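Local coordinates for 402AA LONG hypothetical molybdopterin biosynthesis MOEA protein (Pyrococcus horikoshii, PDB 1UZ5) that probably catalyses insertion of molybdate into adenylyl-molybdopterin, releasing AMP, a magnesium-dependent late step of molybdenum cofactor biosynthesis, at residues Leu350-Glu355 / Gly377-Pro382; Ile329-Ala334 / Glu395-Lys400; Pro50-Thr55 / Val139-Ile144; Glu87-Lys92 / Gly104-Gly109. All blocks are in the same frame, centred on the assembly; numbering follows the deposited sequence.

Interaction 1 (Leu350-Glu355 / Gly377-Pro382); sequences LPVKLE and GFVEIP
L350-L354 and G377-I381 run as antiparallel strands whose short axes meet at 132° and approach to 4.4 Å, with P351 opposite F378 as a non-hydrogen-bonded pair between the hydrogen-bonded pairs L350-V379 and V352-G377. L350 N gives to V379 O at 2.8 Å and V379 N returns to L350 O; V352 N reaches G377 O at 2.8 Å in a nearly straight bond, whereas the return from G377 N to V352 O is weak. P351 has no N-H to offer, but its CA lies 3.5 Å from G377 O in a CA-H...O contact, and F378 CA approaches L350 O in the same way. On the face that carries L350, V352 and V379, the two valines cross at about a right angle, V352 CG1 meeting V379 CG2 at 3.7 Å. The other branch, V352 CG2, rests against G377 O at 3.6 Å. I381 CD1 touches L350 CB more loosely, at 4.3 Å. F378 CB sits over L350 O, but with CG between the backbone N and the carbonyl carbon (chi1 62°) the ring leads away from the partner strand, toward helix 304-322, and meets F349 edge-to-face. The pair belongs to the C-terminal MoeA domain (domain IV). Its polarity is spent almost wholly in the backbone, so side-chain cohesion here is apolar: branched aliphatics on one face, P351 and the F378 ring turned to the helix on the other.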
loop_
_atom_site.group_PDB
_atom_site.type_symbol
_atom_site.label_atom_id
_atom_site.label_comp_id
_atom_site.label_asym_id
_atom_site.label_seq_id
_atom_site.Cartn_x
_atom_site.Cartn_y
_atom_site.Cartn_z
ATOM N N LEU A 350 -7.070 -8.378 -23.743
ATOM C CA LEU A 350 -6.613 -9.758 -23.785
ATOM C C LEU A 350 -5.894 -10.235 -22.528
ATOM O O LEU A 350 -4.862 -9.683 -22.142
ATOM C CB LEU A 350 -5.683 -9.944 -24.987
ATOM C CG LEU A 350 -4.967 -11.289 -25.111
ATOM C CD1 LEU A 350 -5.986 -12.378 -25.388
ATOM C CD2 LEU A 350 -3.936 -11.227 -26.225
ATOM N N PRO A 351 -6.435 -11.271 -21.869
ATOM C CA PRO A 351 -5.800 -11.799 -20.660
ATOM C C PRO A 351 -4.493 -12.461 -21.078
ATOM O O PRO A 351 -4.456 -13.183 -22.074
ATOM C CB PRO A 351 -6.814 -12.822 -20.155
ATOM C CG PRO A 351 -8.119 -12.288 -20.655
ATOM C CD PRO A 351 -7.769 -11.864 -22.056
ATOM N N VAL A 352 -3.423 -12.218 -20.332
ATOM C CA VAL A 352 -2.140 -12.818 -20.669
ATOM C C VAL A 352 -1.442 -13.398 -19.451
ATOM O O VAL A 352 -1.744 -13.040 -18.311
ATOM C CB VAL A 352 -1.179 -11.791 -21.312
ATOM C CG1 VAL A 352 -1.836 -11.144 -22.515
ATOM C CG2 VAL A 352 -0.776 -10.740 -20.286
ATOM N N LYS A 353 -0.510 -14.307 -19.712
ATOM C CA LYS A 353 0.279 -14.931 -18.665
ATOM C C LYS A 353 1.698 -14.409 -18.846
ATOM O O LYS A 353 2.231 -14.421 -19.955
ATOM C CB LYS A 353 0.278 -16.452 -18.815
ATOM C CG LYS A 353 1.076 -17.158 -17.728
ATOM C CD LYS A 353 1.222 -18.643 -18.002
ATOM C CE LYS A 353 1.975 -19.318 -16.870
ATOM N NZ LYS A 353 3.269 -18.634 -16.588
ATOM N N LEU A 354 2.305 -13.940 -17.766
ATOM C CA LEU A 354 3.659 -13.425 -17.847
ATOM C C LEU A 354 4.660 -14.510 -17.495
ATOM O O LEU A 354 4.702 -14.985 -16.362
ATOM C CB LEU A 354 3.830 -12.230 -16.910
ATOM C CG LEU A 354 2.963 -11.015 -17.241
ATOM C CD1 LEU A 354 3.209 -9.918 -16.223
ATOM C CD2 LEU A 354 3.282 -10.524 -18.644
ATOM N N GLU A 355 5.452 -14.909 -18.484
ATOM C CA GLU A 355 6.468 -15.935 -18.294
ATOM C C GLU A 355 7.846 -15.307 -18.450
ATOM O O GLU A 355 8.651 -15.741 -19.272
ATOM C CB GLU A 355 6.282 -17.056 -19.316
ATOM C CG GLU A 355 5.086 -17.943 -19.036
ATOM C CD GLU A 355 4.851 -18.963 -20.129
ATOM O OE1 GLU A 355 5.814 -19.662 -20.509
ATOM O OE2 GLU A 355 3.702 -19.070 -20.605
ATOM N N GLY A 377 -2.377 -10.646 -16.015
ATOM C CA GLY A 377 -2.803 -9.300 -16.338
ATOM C C GLY A 377 -3.438 -9.265 -17.712
ATOM O O GLY A 377 -3.746 -10.307 -18.292
ATOM N N PHE A 378 -3.642 -8.068 -18.248
ATOM C CA PHE A 378 -4.243 -7.957 -19.566
ATOM C C PHE A 378 -3.567 -6.913 -20.436
ATOM O O PHE A 378 -2.940 -5.974 -19.938
ATOM C CB PHE A 378 -5.740 -7.642 -19.444
ATOM C CG PHE A 378 -6.041 -6.332 -18.766
ATOM C CD1 PHE A 378 -5.789 -5.121 -19.407
ATOM C CD2 PHE A 378 -6.589 -6.308 -17.487
ATOM C CE1 PHE A 378 -6.080 -3.906 -18.783
ATOM C CE2 PHE A 378 -6.882 -5.103 -16.858
ATOM C CZ PHE A 378 -6.627 -3.899 -17.508
ATOM N N VAL A 379 -3.694 -7.100 -21.744
ATOM C CA VAL A 379 -3.134 -6.182 -22.724
ATOM C C VAL A 379 -4.322 -5.568 -23.459
ATOM O O VAL A 379 -5.188 -6.288 -23.956
ATOM C CB VAL A 379 -2.242 -6.919 -23.736
ATOM C CG1 VAL A 379 -1.774 -5.957 -24.810
ATOM C CG2 VAL A 379 -1.047 -7.532 -23.024
ATOM N N GLU A 380 -4.368 -4.242 -23.514
ATOM C CA GLU A 380 -5.462 -3.533 -24.175
ATOM C C GLU A 380 -5.183 -3.306 -25.658
ATOM O O GLU A 380 -4.183 -2.686 -26.026
ATOM C CB GLU A 380 -5.699 -2.190 -23.479
ATOM C CG GLU A 380 -6.662 -1.246 -24.178
ATOM C CD GLU A 380 -6.725 0.115 -23.502
ATOM O OE1 GLU A 380 -5.673 0.777 -23.378
ATOM O OE2 GLU A 380 -7.831 0.526 -23.097
ATOM N N ILE A 381 -6.073 -3.824 -26.502
ATOM C CA ILE A 381 -5.955 -3.695 -27.957
ATOM C C ILE A 381 -7.010 -2.704 -28.440
ATOM O O ILE A 381 -8.207 -2.975 -28.354
ATOM C CB ILE A 381 -6.189 -5.038 -28.637
ATOM C CG1 ILE A 381 -5.422 -6.132 -27.883
ATOM C CG2 ILE A 381 -5.729 -4.964 -30.084
ATOM C CD1 ILE A 381 -5.580 -7.514 -28.477
ATOM N N PRO A 382 -6.572 -1.553 -28.979
ATOM C CA PRO A 382 -7.402 -0.454 -29.493
ATOM C C PRO A 382 -8.651 -0.834 -30.276
ATOM O O PRO A 382 -8.681 -1.845 -30.980
ATOM C CB PRO A 382 -6.416 0.366 -30.320
ATOM C CG PRO A 382 -5.131 0.177 -29.558
ATOM C CD PRO A 382 -5.155 -1.310 -29.302
#

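Interaction 2 (Ile329-Ala334 / Glu395-Lys400); sequences IGKKVA and EVTLFK
The antiparallel pairing of strand 331-336 with strand 391-398 belongs to the mixed sheet of the C-terminal MoeA domain (domain IV), and K331, K332 and V333 lie opposite T397, V396 and E395 in it. K332 and V396 form the hydrogen-bonded pair: K332 N gives to V396 O at 2.7 Å, and V396 N returns to K332 O from above the carbonyl plane, 37° out of it. L398 N closes on G330 O at 2.9 Å. On the face of K331, V333 and E395 the aliphatic stem of K331 runs extended across T397, its CE 3.4 Å from T397 OG1, and crosses the E395 side chain at about a right angle. E395 has CG anti to the backbone N (chi1 -164°) and bends at chi2, which carries its carboxylate over to the partner strand, where E395 OE2 lies 3.5 Å from K331 CB. The charged ends stay apart, K331 NZ standing 6.0 Å from E395 OE2. On the other face L398 CD1 packs on K332 CB, while the ammonium of K332 is bound by the backbone carbonyl of G356. Near the start of 329-334, the methyls I329 CG2 and T397 CG2 touch at 3.6 Å.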
loop_
_atom_site.group_PDB
_atom_site.type_symbol
_atom_site.label_atom_id
_atom_site.label_comp_id
_atom_site.label_asym_id
_atom_site.label_seq_id
_atom_site.Cartn_x
_atom_site.Cartn_y
_atom_site.Cartn_z
ATOM N N ILE A 329 -2.144 1.851 -10.091
ATOM C CA ILE A 329 -2.266 0.684 -10.962
ATOM C C ILE A 329 -0.900 0.167 -11.404
ATOM O O ILE A 329 -0.058 0.934 -11.875
ATOM C CB ILE A 329 -3.092 1.002 -12.229
ATOM C CG1 ILE A 329 -4.437 1.626 -11.848
ATOM C CG2 ILE A 329 -3.317 -0.270 -13.029
ATOM C CD1 ILE A 329 -4.342 3.063 -11.369
ATOM N N GLY A 330 -0.691 -1.137 -11.258
ATOM C CA GLY A 330 0.576 -1.729 -11.646
ATOM C C GLY A 330 0.620 -2.160 -13.100
ATOM O O GLY A 330 -0.217 -2.944 -13.549
ATOM N N LYS A 331 1.597 -1.641 -13.836
ATOM C CA LYS A 331 1.764 -1.975 -15.247
ATOM C C LYS A 331 3.180 -2.466 -15.529
ATOM O O LYS A 331 4.125 -2.105 -14.827
ATOM C CB LYS A 331 1.463 -0.761 -16.131
ATOM C CG LYS A 331 0.001 -0.345 -16.150
ATOM C CD LYS A 331 -0.257 0.704 -17.221
ATOM C CE LYS A 331 -1.737 1.041 -17.317
ATOM N NZ LYS A 331 -2.021 2.002 -18.419
ATOM N N LYS A 332 3.318 -3.292 -16.560
ATOM C CA LYS A 332 4.613 -3.835 -16.943
ATOM C C LYS A 332 4.651 -4.099 -18.442
ATOM O O LYS A 332 3.698 -4.629 -19.012
ATOM C CB LYS A 332 4.886 -5.138 -16.191
ATOM C CG LYS A 332 6.182 -5.818 -16.601
ATOM C CD LYS A 332 6.361 -7.146 -15.889
ATOM C CE LYS A 332 7.650 -7.828 -16.321
ATOM N NZ LYS A 332 7.830 -9.146 -15.653
ATOM N N VAL A 333 5.759 -3.731 -19.076
ATOM C CA VAL A 333 5.917 -3.931 -20.511
ATOM C C VAL A 333 6.490 -5.317 -20.796
ATOM O O VAL A 333 7.267 -5.853 -20.008
ATOM C CB VAL A 333 6.849 -2.856 -21.118
ATOM C CG1 VAL A 333 6.958 -3.046 -22.626
ATOM C CG2 VAL A 333 6.315 -1.468 -20.795
ATOM N N ALA A 334 6.092 -5.896 -21.924
ATOM C CA ALA A 334 6.561 -7.219 -22.319
ATOM C C ALA A 334 6.248 -7.456 -23.790
ATOM O O ALA A 334 5.492 -6.700 -24.393
ATOM C CB ALA A 334 5.892 -8.286 -21.464
ATOM N N GLU A 395 2.123 -3.059 -23.335
ATOM C CA GLU A 395 1.943 -2.663 -21.948
ATOM C C GLU A 395 0.984 -3.670 -21.323
ATOM O O GLU A 395 -0.018 -4.049 -21.936
ATOM C CB GLU A 395 1.350 -1.253 -21.878
ATOM C CG GLU A 395 1.460 -0.580 -20.514
ATOM C CD GLU A 395 2.895 -0.253 -20.135
ATOM O OE1 GLU A 395 3.584 0.417 -20.935
ATOM O OE2 GLU A 395 3.333 -0.658 -19.038
ATOM N N VAL A 396 1.296 -4.116 -20.113
ATOM C CA VAL A 396 0.452 -5.084 -19.427
ATOM C C VAL A 396 0.027 -4.599 -18.049
ATOM O O VAL A 396 0.867 -4.325 -17.193
ATOM C CB VAL A 396 1.176 -6.441 -19.256
ATOM C CG1 VAL A 396 0.300 -7.404 -18.464
ATOM C CG2 VAL A 396 1.504 -7.031 -20.614
ATOM N N THR A 397 -1.278 -4.478 -17.841
ATOM C CA THR A 397 -1.788 -4.062 -16.540
ATOM C C THR A 397 -1.939 -5.351 -15.747
ATOM O O THR A 397 -2.737 -6.215 -16.105
ATOM C CB THR A 397 -3.160 -3.374 -16.652
ATOM O OG1 THR A 397 -3.021 -2.143 -17.372
ATOM C CG2 THR A 397 -3.721 -3.085 -15.268
ATOM N N LEU A 398 -1.158 -5.485 -14.684
ATOM C CA LEU A 398 -1.197 -6.687 -13.866
ATOM C C LEU A 398 -2.361 -6.725 -12.893
ATOM O O LEU A 398 -2.872 -5.689 -12.471
ATOM C CB LEU A 398 0.118 -6.843 -13.100
ATOM C CG LEU A 398 1.320 -7.342 -13.907
ATOM C CD1 LEU A 398 1.585 -6.424 -15.087
ATOM C CD2 LEU A 398 2.539 -7.414 -13.001
ATOM N N PHE A 399 -2.780 -7.934 -12.545
ATOM C CA PHE A 399 -3.872 -8.114 -11.604
ATOM C C PHE A 399 -3.306 -8.097 -10.192
ATOM O O PHE A 399 -3.265 -9.123 -9.512
ATOM C CB PHE A 399 -4.587 -9.438 -11.867
ATOM C CG PHE A 399 -5.283 -9.497 -13.195
ATOM C CD1 PHE A 399 -6.136 -8.475 -13.592
ATOM C CD2 PHE A 399 -5.102 -10.586 -14.040
ATOM C CE1 PHE A 399 -6.803 -8.536 -14.811
ATOM C CE2 PHE A 399 -5.766 -10.658 -15.265
ATOM C CZ PHE A 399 -6.617 -9.633 -15.650
ATOM N N LYS A 400 -2.865 -6.920 -9.759
ATOM C CA LYS A 400 -2.291 -6.749 -8.432
ATOM C C LYS A 400 -1.206 -7.797 -8.184
ATOM O O LYS A 400 -0.262 -7.913 -8.967
ATOM C CB LYS A 400 -3.396 -6.844 -7.373
ATOM C CG LYS A 400 -2.924 -6.648 -5.937
ATOM C CD LYS A 400 -4.083 -6.321 -5.005
ATOM C CE LYS A 400 -5.279 -7.230 -5.248
ATOM N NZ LYS A 400 -4.895 -8.666 -5.226
#

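Interaction 3 (Pro50-Thr55 / Val139-Ile144); sequences PFDRAT and VMKKGI
D52 and R53 hold the tight middle of this contact, where 50-55 runs against 139-142. R53 N gives to M140 O at 3.0 Å and M140 N returns to R53 O at 2.8 Å, both bonds nearly straight. D52 adds a side-chain grip: with CG beside its backbone N (chi1 -64°), OD2 is met nearly along its C-O axis by K142 N at 2.8 Å, and also touches K141 CA and CB. V139 CG1 closes the inner side against D52 CB and R53 O, and its side chain also packs on L107 and V114. Together 53-54 and 139-140 make a small two-stranded antiparallel sheet in the N-terminal MoeA region, and the chain leaves it through a type II turn, K141 to I144, with G143 at the position whose backbone angles call for glycine. With an alanine at D52, K142 N would probably be left without its acceptor and the entry to the turn less firmly held. Toward solvent the packing is looser. The K142 chain stretches fully extended past the P50 carbonyl, CE 3.5 Å from P50 O. R53 and M140 lie side by side, CG to CB 3.9 Å, before the arginine bends off to the G104 carbonyl. At the far end T55 CG2 rests 3.7 Å from M140 CB.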
loop_
_atom_site.group_PDB
_atom_site.type_symbol
_atom_site.label_atom_id
_atom_site.label_comp_id
_atom_site.label_asym_id
_atom_site.label_seq_id
_atom_site.Cartn_x
_atom_site.Cartn_y
_atom_site.Cartn_z
ATOM N N PRO A 50 17.164 12.395 19.524
ATOM C CA PRO A 50 16.535 13.485 20.274
ATOM C C PRO A 50 17.493 14.311 21.140
ATOM O O PRO A 50 17.065 15.207 21.862
ATOM C CB PRO A 50 15.465 12.765 21.092
ATOM C CG PRO A 50 16.123 11.448 21.397
ATOM C CD PRO A 50 16.840 11.079 20.113
ATOM N N PHE A 51 18.783 14.005 21.047
ATOM C CA PHE A 51 19.825 14.706 21.795
ATOM C C PHE A 51 21.158 14.416 21.117
ATOM O O PHE A 51 21.261 13.473 20.330
ATOM C CB PHE A 51 19.885 14.209 23.245
ATOM C CG PHE A 51 20.040 12.711 23.371
ATOM C CD1 PHE A 51 18.917 11.886 23.469
ATOM C CD2 PHE A 51 21.303 12.123 23.356
ATOM C CE1 PHE A 51 19.051 10.495 23.547
ATOM C CE2 PHE A 51 21.452 10.734 23.434
ATOM C CZ PHE A 51 20.317 9.915 23.528
ATOM N N ASP A 52 22.175 15.224 21.408
ATOM C CA ASP A 52 23.497 14.996 20.821
ATOM C C ASP A 52 24.035 13.725 21.457
ATOM O O ASP A 52 24.098 13.623 22.678
ATOM C CB ASP A 52 24.447 16.159 21.143
ATOM C CG ASP A 52 24.002 17.468 20.524
ATOM O OD1 ASP A 52 24.457 18.529 20.998
ATOM O OD2 ASP A 52 23.204 17.440 19.563
ATOM N N ARG A 53 24.414 12.744 20.647
ATOM C CA ARG A 53 24.932 11.518 21.221
ATOM C C ARG A 53 26.323 11.162 20.728
ATOM O O ARG A 53 26.695 11.460 19.593
ATOM C CB ARG A 53 23.943 10.359 20.984
ATOM C CG ARG A 53 23.729 9.937 19.553
ATOM C CD ARG A 53 22.495 9.015 19.413
ATOM N NE ARG A 53 22.411 7.966 20.434
ATOM C CZ ARG A 53 21.567 6.933 20.392
ATOM N NH1 ARG A 53 20.724 6.791 19.375
ATOM N NH2 ARG A 53 21.557 6.037 21.369
ATOM N N ALA A 54 27.107 10.554 21.613
ATOM C CA ALA A 54 28.458 10.144 21.269
ATOM C C ALA A 54 28.357 9.018 20.247
ATOM O O ALA A 54 27.443 8.195 20.314
ATOM C CB ALA A 54 29.186 9.648 22.503
ATOM N N THR A 55 29.291 8.988 19.303
ATOM C CA THR A 55 29.299 7.950 18.280
ATOM C C THR A 55 30.410 6.945 18.551
ATOM O O THR A 55 30.565 5.968 17.826
ATOM C CB THR A 55 29.494 8.551 16.878
ATOM O OG1 THR A 55 30.738 9.260 16.826
ATOM C CG2 THR A 55 28.357 9.508 16.552
ATOM N N VAL A 139 30.416 12.911 17.399
ATOM C CA VAL A 139 29.059 13.244 17.800
ATOM C C VAL A 139 28.027 13.182 16.676
ATOM O O VAL A 139 28.284 13.601 15.549
ATOM C CB VAL A 139 28.999 14.672 18.387
ATOM C CG1 VAL A 139 27.585 14.995 18.840
ATOM C CG2 VAL A 139 29.979 14.806 19.538
ATOM N N MET A 140 26.857 12.648 17.008
ATOM C CA MET A 140 25.725 12.570 16.090
ATOM C C MET A 140 24.811 13.619 16.698
ATOM O O MET A 140 24.187 13.380 17.733
ATOM C CB MET A 140 25.074 11.188 16.161
ATOM C CG MET A 140 23.689 11.089 15.535
ATOM S SD MET A 140 23.679 11.233 13.744
ATOM C CE MET A 140 24.370 9.648 13.271
ATOM N N LYS A 141 24.749 14.792 16.077
ATOM C CA LYS A 141 23.940 15.872 16.614
ATOM C C LYS A 141 22.444 15.619 16.532
ATOM O O LYS A 141 21.965 14.901 15.655
ATOM C CB LYS A 141 24.303 17.185 15.915
ATOM C CG LYS A 141 25.800 17.496 15.999
ATOM C CD LYS A 141 26.141 18.868 15.443
ATOM C CE LYS A 141 25.597 19.980 16.323
ATOM N NZ LYS A 141 25.891 21.325 15.747
ATOM N N LYS A 142 21.722 16.214 17.475
ATOM C CA LYS A 142 20.274 16.096 17.569
ATOM C C LYS A 142 19.588 16.402 16.237
ATOM O O LYS A 142 19.809 17.460 15.649
ATOM C CB LYS A 142 19.767 17.062 18.641
ATOM C CG LYS A 142 18.256 17.113 18.801
ATOM C CD LYS A 142 17.861 18.136 19.856
ATOM C CE LYS A 142 16.355 18.175 20.053
ATOM N NZ LYS A 142 15.942 19.219 21.031
ATOM N N GLY A 143 18.770 15.469 15.756
ATOM C CA GLY A 143 18.050 15.688 14.513
ATOM C C GLY A 143 18.771 15.435 13.202
ATOM O O GLY A 143 18.193 15.642 12.136
ATOM N N ILE A 144 20.018 14.985 13.262
ATOM C CA ILE A 144 20.786 14.712 12.047
ATOM C C ILE A 144 20.340 13.437 11.319
ATOM O O ILE A 144 20.566 13.287 10.116
ATOM C CB ILE A 144 22.301 14.637 12.366
ATOM C CG1 ILE A 144 22.880 16.052 12.424
ATOM C CG2 ILE A 144 23.040 13.844 11.299
ATOM C CD1 ILE A 144 22.126 17.002 13.332
#

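Interaction 4 (Glu87-Lys92 / Gly104-Gly109); sequences EEPKFK and GAMLPG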
loop_
_atom_site.group_PDB
_atom_site.type_symbol
_atom_site.label_atom_id
_atom_site.label_comp_id
_atom_site.label_asym_id
_atom_site.label_seq_id
_atom_site.Cartn_x
_atom_site.Cartn_y
_atom_site.Cartn_z
ATOM N N GLU A 87 21.220 7.715 30.418
ATOM C CA GLU A 87 21.294 8.748 31.447
ATOM C C GLU A 87 21.128 10.161 30.916
ATOM O O GLU A 87 21.535 10.474 29.795
ATOM C CB GLU A 87 22.643 8.687 32.178
ATOM C CG GLU A 87 23.113 7.291 32.554
ATOM C CD GLU A 87 24.392 7.314 33.382
ATOM O OE1 GLU A 87 25.287 8.126 33.071
ATOM O OE2 GLU A 87 24.505 6.512 34.336
ATOM N N GLU A 88 20.515 11.011 31.728
ATOM C CA GLU A 88 20.382 12.414 31.387
ATOM C C GLU A 88 21.508 13.059 32.210
ATOM O O GLU A 88 21.456 13.069 33.441
ATOM C CB GLU A 88 19.036 12.987 31.837
ATOM C CG GLU A 88 19.060 14.520 31.905
ATOM C CD GLU A 88 17.697 15.141 32.137
ATOM O OE1 GLU A 88 16.869 14.528 32.840
ATOM O OE2 GLU A 88 17.463 16.257 31.627
ATOM N N PRO A 89 22.548 13.580 31.544
ATOM C CA PRO A 89 23.651 14.205 32.287
ATOM C C PRO A 89 23.147 15.276 33.249
ATOM O O PRO A 89 22.380 16.152 32.858
ATOM C CB PRO A 89 24.518 14.808 31.181
ATOM C CG PRO A 89 24.281 13.895 30.023
ATOM C CD PRO A 89 22.787 13.640 30.091
ATOM N N LYS A 90 23.558 15.207 34.510
ATOM C CA LYS A 90 23.130 16.227 35.457
ATOM C C LYS A 90 24.268 17.184 35.827
ATOM O O LYS A 90 24.241 17.819 36.883
ATOM C CB LYS A 90 22.566 15.578 36.720
ATOM C CG LYS A 90 21.316 14.734 36.445
ATOM C CD LYS A 90 20.234 15.548 35.727
ATOM C CE LYS A 90 18.900 14.798 35.763
ATOM N NZ LYS A 90 19.108 13.343 35.457
ATOM N N PHE A 91 25.266 17.285 34.958
ATOM C CA PHE A 91 26.387 18.185 35.213
ATOM C C PHE A 91 26.894 18.745 33.889
ATOM O O PHE A 91 26.550 18.243 32.824
ATOM C CB PHE A 91 27.505 17.440 35.955
ATOM C CG PHE A 91 28.163 16.372 35.139
ATOM C CD1 PHE A 91 29.323 16.644 34.420
ATOM C CD2 PHE A 91 27.611 15.097 35.063
ATOM C CE1 PHE A 91 29.921 15.660 33.635
ATOM C CE2 PHE A 91 28.201 14.101 34.280
ATOM C CZ PHE A 91 29.357 14.383 33.564
ATOM N N LYS A 92 27.702 19.797 33.960
ATOM C CA LYS A 92 28.248 20.422 32.762
ATOM C C LYS A 92 29.767 20.514 32.875
ATOM O O LYS A 92 30.319 20.437 33.969
ATOM C CB LYS A 92 27.650 21.819 32.588
ATOM C CG LYS A 92 27.969 22.766 33.729
ATOM C CD LYS A 92 27.264 24.101 33.531
ATOM C CE LYS A 92 27.623 25.092 34.626
ATOM N NZ LYS A 92 26.932 26.396 34.426
ATOM N N GLY A 104 26.574 6.273 22.012
ATOM C CA GLY A 104 25.131 6.420 22.132
ATOM C C GLY A 104 24.647 7.294 23.273
ATOM O O GLY A 104 23.502 7.753 23.268
ATOM N N ALA A 105 25.516 7.536 24.247
ATOM C CA ALA A 105 25.151 8.343 25.409
ATOM C C ALA A 105 25.061 9.842 25.101
ATOM O O ALA A 105 25.666 10.332 24.144
ATOM C CB ALA A 105 26.143 8.084 26.536
ATOM N N MET A 106 24.301 10.560 25.924
ATOM C CA MET A 106 24.097 11.996 25.754
ATOM C C MET A 106 25.267 12.838 26.275
ATOM O O MET A 106 25.741 12.629 27.386
ATOM C CB MET A 106 22.822 12.412 26.479
ATOM C CG MET A 106 22.446 13.869 26.318
ATOM S SD MET A 106 20.813 14.189 27.010
ATOM C CE MET A 106 20.857 16.004 27.232
ATOM N N LEU A 107 25.724 13.802 25.483
ATOM C CA LEU A 107 26.832 14.643 25.936
ATOM C C LEU A 107 26.418 15.534 27.088
ATOM O O LEU A 107 25.314 16.069 27.110
ATOM C CB LEU A 107 27.358 15.531 24.801
ATOM C CG LEU A 107 28.379 14.928 23.828
ATOM C CD1 LEU A 107 27.813 13.702 23.126
ATOM C CD2 LEU A 107 28.769 15.995 22.814
ATOM N N PRO A 108 27.316 15.717 28.064
ATOM C CA PRO A 108 27.001 16.574 29.210
ATOM C C PRO A 108 27.010 18.036 28.750
ATOM O O PRO A 108 27.450 18.340 27.634
ATOM C CB PRO A 108 28.118 16.249 30.196
ATOM C CG PRO A 108 29.283 15.953 29.297
ATOM C CD PRO A 108 28.670 15.143 28.170
ATOM N N GLY A 109 26.517 18.934 29.595
ATOM C CA GLY A 109 26.473 20.344 29.239
ATOM C C GLY A 109 27.815 20.906 28.785
ATOM O O GLY A 109 28.863 20.526 29.309
HETATM O O HOH W 1 22.929 9.041 28.093
#
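P89 and F91 pack on M106 and P108 in a loop-to-loop contact in the N-terminal MoeA region, joining the loop between strands 75-83 and 97-101 to the one that follows 97-101. The P89 ring lies over the backbone at 106-108: CG stands 3.3 Å from M106 O, CB touches P108 CA, and CD meets M106 SD at 3.7 Å, the two side chains crossing obliquely. M106 is extended, with CG anti to the backbone N (chi1 -177°), which brings its CB, CG and SD each within 4 Å of P89 CD as the chain crosses it. P108 CB then sits over one face of the F91 ring, 4.3 Å from its centroid and 26° off the ring normal, a CH-pi contact. Replacing P89 with a glycine would probably open a gap over the 106-108 backbone and take from the thioether the CD it packs against. A water bridges the backbones, giving to E87 O at 2.6 Å and accepting from M106 N at 3.0 Å, and G109 N makes a weak bond to F91 O. Beside G109, K92 CB lies where a side chain on that residue would clash. Apolar rings and a thioether thus carry the contact, and the few polar links run through backbone atoms and one water.

Overall arrangement
The four contacts fall into two groups on opposite sides of the centre of an elongated chain. Interactions 1 and 2, with centres 8 Å apart, share one sheet: strands 377-381 and 391-398 are neighbours there, F378 N lies 3.0 Å from T397 O, and V379 packs on V396. Interaction 1 is nested along the chain inside the loop closed by interaction 2. Interactions 3 and 4 lie 12 Å apart between centres and are likewise nested; A54 O lies 2.7 Å from G104 N, and the F51 ring packs on M106. Between the groups, centres are 44 to 63 Å apart. A sulfate, probably from the crystallisation liquor, lies about 3 Å from the M140 side chain of interaction 3.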